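Local coordinates for hypothetical protein STY4665 (Salmonella typhi, PDB 2IPQ) that is of unknown function but carries a C-terminal domain of the putative TraI conjugal-transfer nickase/helicase family, and so may act in DNA transfer, at residues A[17-21]-A[22-26]; A[33-37]-A[38-42]. All blocks are in the same frame, centred on the assembly; numbering follows the deposited sequence.

Interaction 1 (17-26) and interaction 2 (33-42) follow one another along the chain. The first ends helix 4-20 and starts the loop beyond it, partly at the surface. The second is the hairpin of strands 33-36 and 39-43, largely buried along its strands, with the more open turn at one end. Their centres lie about 13 Å apart, yet they meet: Val26 CG2 packs 3.3 Å from Leu35 CD1, and Leu19 CD2 comes to 4.0 Å from Val33 CG1. Backbone bonds carry both, but interaction 1 gathers donors at a helix end, whereas interaction 2 pairs strands in register. Apolar side chains then join helix end and sheet edge.

Interaction 1 of 2, residues A[17-21]-A[22-26]; sequences DGLRE and GDIPV
The carbonyl of Gly18 is where the chain closes on itself as the helix ends. Its O takes the N-H of Asp23 at 2.6 Å, nearly in line with the C=O bond, and also the N-H of Ile24 at 3.3 Å, a longer and more bent bond whose donor sits well above the carbonyl plane. Inside the Asp23 bond, Gly22 N reaches Leu19 O at 3.2 Å, again from above the carbonyl plane. The bonds of Asp23 N to Gly18 O and Gly22 N to Leu19 O make a Schellman motif, with Gly22 as its C-prime residue at phi 61°, and end helix 4-20; the Ile24 bond is an addition to it.

The reversal brings Ile24 back against the last turn. With CG1 beside its own backbone N (chi1 -71°), the isoleucine lays CD1 on the Gly18 backbone, 3.5 Å from the Gly18 CA. Leu19 joins in with CD2, which approaches Ile24 CB to 4.1 Å, the two side chains crossing at a slant, and Val26 CG2 lies 4.4 Å from that same Leu19 CD2. Further out, Leu19, Ile24 and Val26 all rest on Val33 of strand 33-36, and Val26 reaches Leu35 as well.

Glu21 and Asp23 stay at the exposed side of the turn. The helix-end carbonyls of Gly18 and Leu19 thus find donors in the returning backbone, while the aliphatic groups of the same turn bind it to the edge of the sheet.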
loop_
_atom_site.group_PDB
_atom_site.type_symbol
_atom_site.label_atom_id
_atom_site.label_comp_id
_atom_site.label_asym_id
_atom_site.label_seq_id
_atom_site.Cartn_x
_atom_site.Cartn_y
_atom_site.Cartn_z
ATOM N N ASP A 17 1.699 9.174 -7.340
ATOM C CA ASP A 17 2.157 9.394 -8.700
ATOM C C ASP A 17 2.919 8.183 -9.238
ATOM O O ASP A 17 2.975 7.963 -10.434
ATOM C CB ASP A 17 2.978 10.691 -8.796
ATOM C CG ASP A 17 2.148 11.958 -8.454
ATOM O OD1 ASP A 17 0.915 11.852 -8.266
ATOM O OD2 ASP A 17 2.717 13.073 -8.378
ATOM N N GLY A 18 3.498 7.387 -8.348
ATOM C CA GLY A 18 4.159 6.163 -8.773
ATOM C C GLY A 18 3.203 5.071 -9.231
ATOM O O GLY A 18 3.487 4.363 -10.196
ATOM N N LEU A 19 2.073 4.930 -8.536
ATOM C CA LEU A 19 1.046 3.972 -8.924
ATOM C C LEU A 19 0.321 4.421 -10.171
ATOM O O LEU A 19 0.056 3.611 -11.055
ATOM C CB LEU A 19 0.031 3.797 -7.791
ATOM C CG LEU A 19 0.596 3.018 -6.607
ATOM C CD1 LEU A 19 -0.413 2.932 -5.478
ATOM C CD2 LEU A 19 0.998 1.638 -7.113
ATOM N N ARG A 20 0.001 5.715 -10.234
ATOM C CA ARG A 20 -0.545 6.359 -11.444
ATOM C C ARG A 20 0.299 6.264 -12.727
ATOM O O ARG A 20 -0.253 6.226 -13.832
ATOM C CB ARG A 20 -0.826 7.832 -11.183
ATOM C CG ARG A 20 -2.037 8.061 -10.368
ATOM C CD ARG A 20 -2.608 9.442 -10.613
ATOM N NE ARG A 20 -3.137 9.985 -9.370
ATOM C CZ ARG A 20 -4.019 10.976 -9.305
ATOM N NH1 ARG A 20 -4.462 11.516 -10.430
ATOM N NH2 ARG A 20 -4.459 11.421 -8.124
ATOM N N GLU A 21 1.620 6.255 -12.596
ATOM C CA GLU A 21 2.478 6.151 -13.771
ATOM C C GLU A 21 2.955 4.733 -13.992
ATOM O O GLU A 21 3.788 4.480 -14.864
ATOM C CB GLU A 21 3.667 7.091 -13.664
ATOM C CG GLU A 21 3.288 8.576 -13.516
ATOM C CD GLU A 21 2.494 9.117 -14.711
ATOM O OE1 GLU A 21 2.971 8.997 -15.865
ATOM O OE2 GLU A 21 1.388 9.667 -14.480
ATOM N N GLY A 22 2.425 3.797 -13.205
ATOM C CA GLY A 22 2.850 2.395 -13.305
ATOM C C GLY A 22 4.326 2.239 -12.994
ATOM O O GLY A 22 4.999 1.445 -13.608
ATOM N N ASP A 23 4.820 3.007 -12.029
ATOM C CA ASP A 23 6.243 3.079 -11.717
ATOM C C ASP A 23 6.590 2.272 -10.445
ATOM O O ASP A 23 7.752 1.982 -10.187
ATOM C CB ASP A 23 6.615 4.542 -11.496
ATOM C CG ASP A 23 8.041 4.865 -11.914
ATOM O OD1 ASP A 23 8.530 4.308 -12.943
ATOM O OD2 ASP A 23 8.668 5.694 -11.205
ATOM N N ILE A 24 5.576 1.928 -9.653
ATOM C CA ILE A 24 5.752 1.105 -8.445
ATOM C C ILE A 24 5.076 -0.244 -8.737
ATOM O O ILE A 24 3.917 -0.253 -9.124
ATOM C CB ILE A 24 5.071 1.810 -7.222
ATOM C CG1 ILE A 24 5.848 3.061 -6.797
ATOM C CG2 ILE A 24 4.903 0.891 -6.013
ATOM C CD1 ILE A 24 4.963 4.071 -6.040
ATOM N N PRO A 25 5.802 -1.379 -8.581
ATOM C CA PRO A 25 5.204 -2.707 -8.805
ATOM C C PRO A 25 3.948 -3.017 -7.967
ATOM O O PRO A 25 3.882 -2.727 -6.781
ATOM C CB PRO A 25 6.332 -3.670 -8.439
ATOM C CG PRO A 25 7.603 -2.853 -8.751
ATOM C CD PRO A 25 7.226 -1.484 -8.209
ATOM N N VAL A 26 2.959 -3.629 -8.602
ATOM C CA VAL A 26 1.658 -3.804 -7.968
ATOM C C VAL A 26 1.229 -5.224 -8.419
ATOM O O VAL A 26 1.527 -5.609 -9.541
ATOM C CB VAL A 26 0.719 -2.631 -8.461
ATOM C CG1 VAL A 26 0.407 -2.757 -9.963
ATOM C CG2 VAL A 26 -0.518 -2.502 -7.648
#

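Interaction 2 of 2, residues A[33-37]-A[38-42]; sequences VHLTC and GFVFI
His34 O accepts the N-H of Phe41 at 2.7 Å, the shortest backbone bond of this hairpin, and His34 N answers with a 3.0 Å bond to Phe41 O. At the next hydrogen-bonded pair towards the turn, Thr36 N gives to Phe39 O at 2.8 Å and Phe39 N returns a 2.9 Å bond to Thr36 O, this last more bent, at 140°. It closes the type I' turn through Cys37 and Gly38 of a two-residue antiparallel hairpin. Phe41 O and Phe39 O each also receive a CA-H contact, from Val33 and Leu35 respectively.

Val33, Leu35, Val40 and Ile42 occupy one face. Both Val33 and Val40 turn CG1 opposite their backbone N (chi1 -173° and 178°), and those two methyls come within 3.3 Å across a diagonal, tighter than usual for carbon atoms. Val33 CG1 also lies 4.2 Å from Ile42 CG2, and Leu35 CG 4.4 Å from Val40 CG2.

The other face carries His34, Thr36, Phe39 and Phe41. Phe39 CB lies 3.5 Å from Thr36 O, and that oxygen sits at the edge of the ring, near its plane. Leu131 of strand 131-133 touches His34, Thr36 and Phe41. The His34 ring is held by both nitrogens, ND1 to Ser128 OG and NE2 to the Ala31 carbonyl, an acceptor, which suggests that NE2 bears the proton. The hairpin thus satisfies the backbone N-H and C=O groups of its two hydrogen-bonded pairs, and sets a wholly aliphatic face against one that mixes aromatic and polar groups.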
loop_
_atom_site.group_PDB
_atom_site.type_symbol
_atom_site.label_atom_id
_atom_site.label_comp_id
_atom_site.label_asym_id
_atom_site.label_seq_id
_atom_site.Cartn_x
_atom_site.Cartn_y
_atom_site.Cartn_z
ATOM N N VAL A 33 2.349 -3.532 -3.001
ATOM C CA VAL A 33 1.081 -2.904 -3.294
ATOM C C VAL A 33 0.205 -3.887 -4.048
ATOM O O VAL A 33 0.652 -4.525 -5.023
ATOM C CB VAL A 33 1.247 -1.570 -4.095
ATOM C CG1 VAL A 33 -0.130 -0.849 -4.239
ATOM C CG2 VAL A 33 2.251 -0.606 -3.373
ATOM N N HIS A 34 -1.039 -4.019 -3.581
ATOM C CA HIS A 34 -2.010 -4.915 -4.184
ATOM C C HIS A 34 -3.389 -4.288 -4.237
ATOM O O HIS A 34 -3.898 -3.769 -3.237
ATOM C CB HIS A 34 -2.052 -6.209 -3.393
ATOM C CG HIS A 34 -0.835 -7.049 -3.595
ATOM N ND1 HIS A 34 -0.768 -8.049 -4.553
ATOM C CD2 HIS A 34 0.375 -7.028 -2.978
ATOM C CE1 HIS A 34 0.431 -8.605 -4.516
ATOM N NE2 HIS A 34 1.141 -8.004 -3.571
ATOM N N LEU A 35 -4.009 -4.324 -5.405
ATOM C CA LEU A 35 -5.396 -3.867 -5.553
ATOM C C LEU A 35 -6.374 -4.946 -5.117
ATOM O O LEU A 35 -6.185 -6.130 -5.449
ATOM C CB LEU A 35 -5.664 -3.508 -7.008
ATOM C CG LEU A 35 -5.242 -2.072 -7.334
ATOM C CD1 LEU A 35 -3.744 -1.990 -7.528
ATOM C CD2 LEU A 35 -6.009 -1.504 -8.526
ATOM N N THR A 36 -7.419 -4.551 -4.388
ATOM C CA THR A 36 -8.415 -5.507 -3.908
ATOM C C THR A 36 -9.765 -4.900 -3.591
ATOM O O THR A 36 -9.877 -4.081 -2.704
ATOM C CB THR A 36 -7.955 -6.221 -2.628
ATOM O OG1 THR A 36 -6.578 -6.619 -2.767
ATOM C CG2 THR A 36 -8.813 -7.466 -2.379
ATOM N N CYS A 37 -10.782 -5.305 -4.343
ATOM C CA CYS A 37 -12.190 -5.015 -4.030
ATOM C C CYS A 37 -12.476 -3.569 -3.634
ATOM O O CYS A 37 -13.216 -3.337 -2.677
ATOM C CB CYS A 37 -12.695 -5.956 -2.938
ATOM S SG CYS A 37 -12.733 -7.688 -3.427
ATOM N N GLY A 38 -11.891 -2.614 -4.364
ATOM C CA GLY A 38 -12.205 -1.207 -4.187
ATOM C C GLY A 38 -11.099 -0.468 -3.476
ATOM O O GLY A 38 -11.194 0.735 -3.265
ATOM N N PHE A 39 -10.045 -1.188 -3.109
ATOM C CA PHE A 39 -9.005 -0.643 -2.248
ATOM C C PHE A 39 -7.614 -0.947 -2.773
ATOM O O PHE A 39 -7.402 -1.935 -3.509
ATOM C CB PHE A 39 -9.155 -1.190 -0.821
ATOM C CG PHE A 39 -10.338 -0.624 -0.092
ATOM C CD1 PHE A 39 -10.289 0.656 0.433
ATOM C CD2 PHE A 39 -11.503 -1.364 0.055
ATOM C CE1 PHE A 39 -11.387 1.199 1.103
ATOM C CE2 PHE A 39 -12.599 -0.843 0.715
ATOM C CZ PHE A 39 -12.542 0.437 1.241
ATOM N N VAL A 40 -6.667 -0.095 -2.399
ATOM C CA VAL A 40 -5.269 -0.408 -2.585
ATOM C C VAL A 40 -4.697 -0.840 -1.244
ATOM O O VAL A 40 -4.734 -0.096 -0.302
ATOM C CB VAL A 40 -4.505 0.797 -3.132
ATOM C CG1 VAL A 40 -2.980 0.454 -3.292
ATOM C CG2 VAL A 40 -5.127 1.240 -4.498
ATOM N N PHE A 41 -4.172 -2.053 -1.164
ATOM C CA PHE A 41 -3.501 -2.495 0.043
ATOM C C PHE A 41 -2.012 -2.188 -0.045
ATOM O O PHE A 41 -1.335 -2.593 -0.979
ATOM C CB PHE A 41 -3.706 -4.004 0.232
ATOM C CG PHE A 41 -2.930 -4.595 1.374
ATOM C CD1 PHE A 41 -3.441 -4.561 2.667
ATOM C CD2 PHE A 41 -1.698 -5.217 1.156
ATOM C CE1 PHE A 41 -2.729 -5.116 3.737
ATOM C CE2 PHE A 41 -0.977 -5.778 2.228
ATOM C CZ PHE A 41 -1.496 -5.727 3.510
ATOM N N ILE A 42 -1.483 -1.480 0.947
ATOM C CA ILE A 42 -0.046 -1.261 0.971
ATOM C C ILE A 42 0.544 -1.896 2.234
ATOM O O ILE A 42 0.166 -1.590 3.393
ATOM C CB ILE A 42 0.313 0.242 0.831
ATOM C CG1 ILE A 42 -0.082 0.980 2.098
ATOM C CG2 ILE A 42 -0.422 0.896 -0.394
ATOM C CD1 ILE A 42 0.107 2.522 2.038
#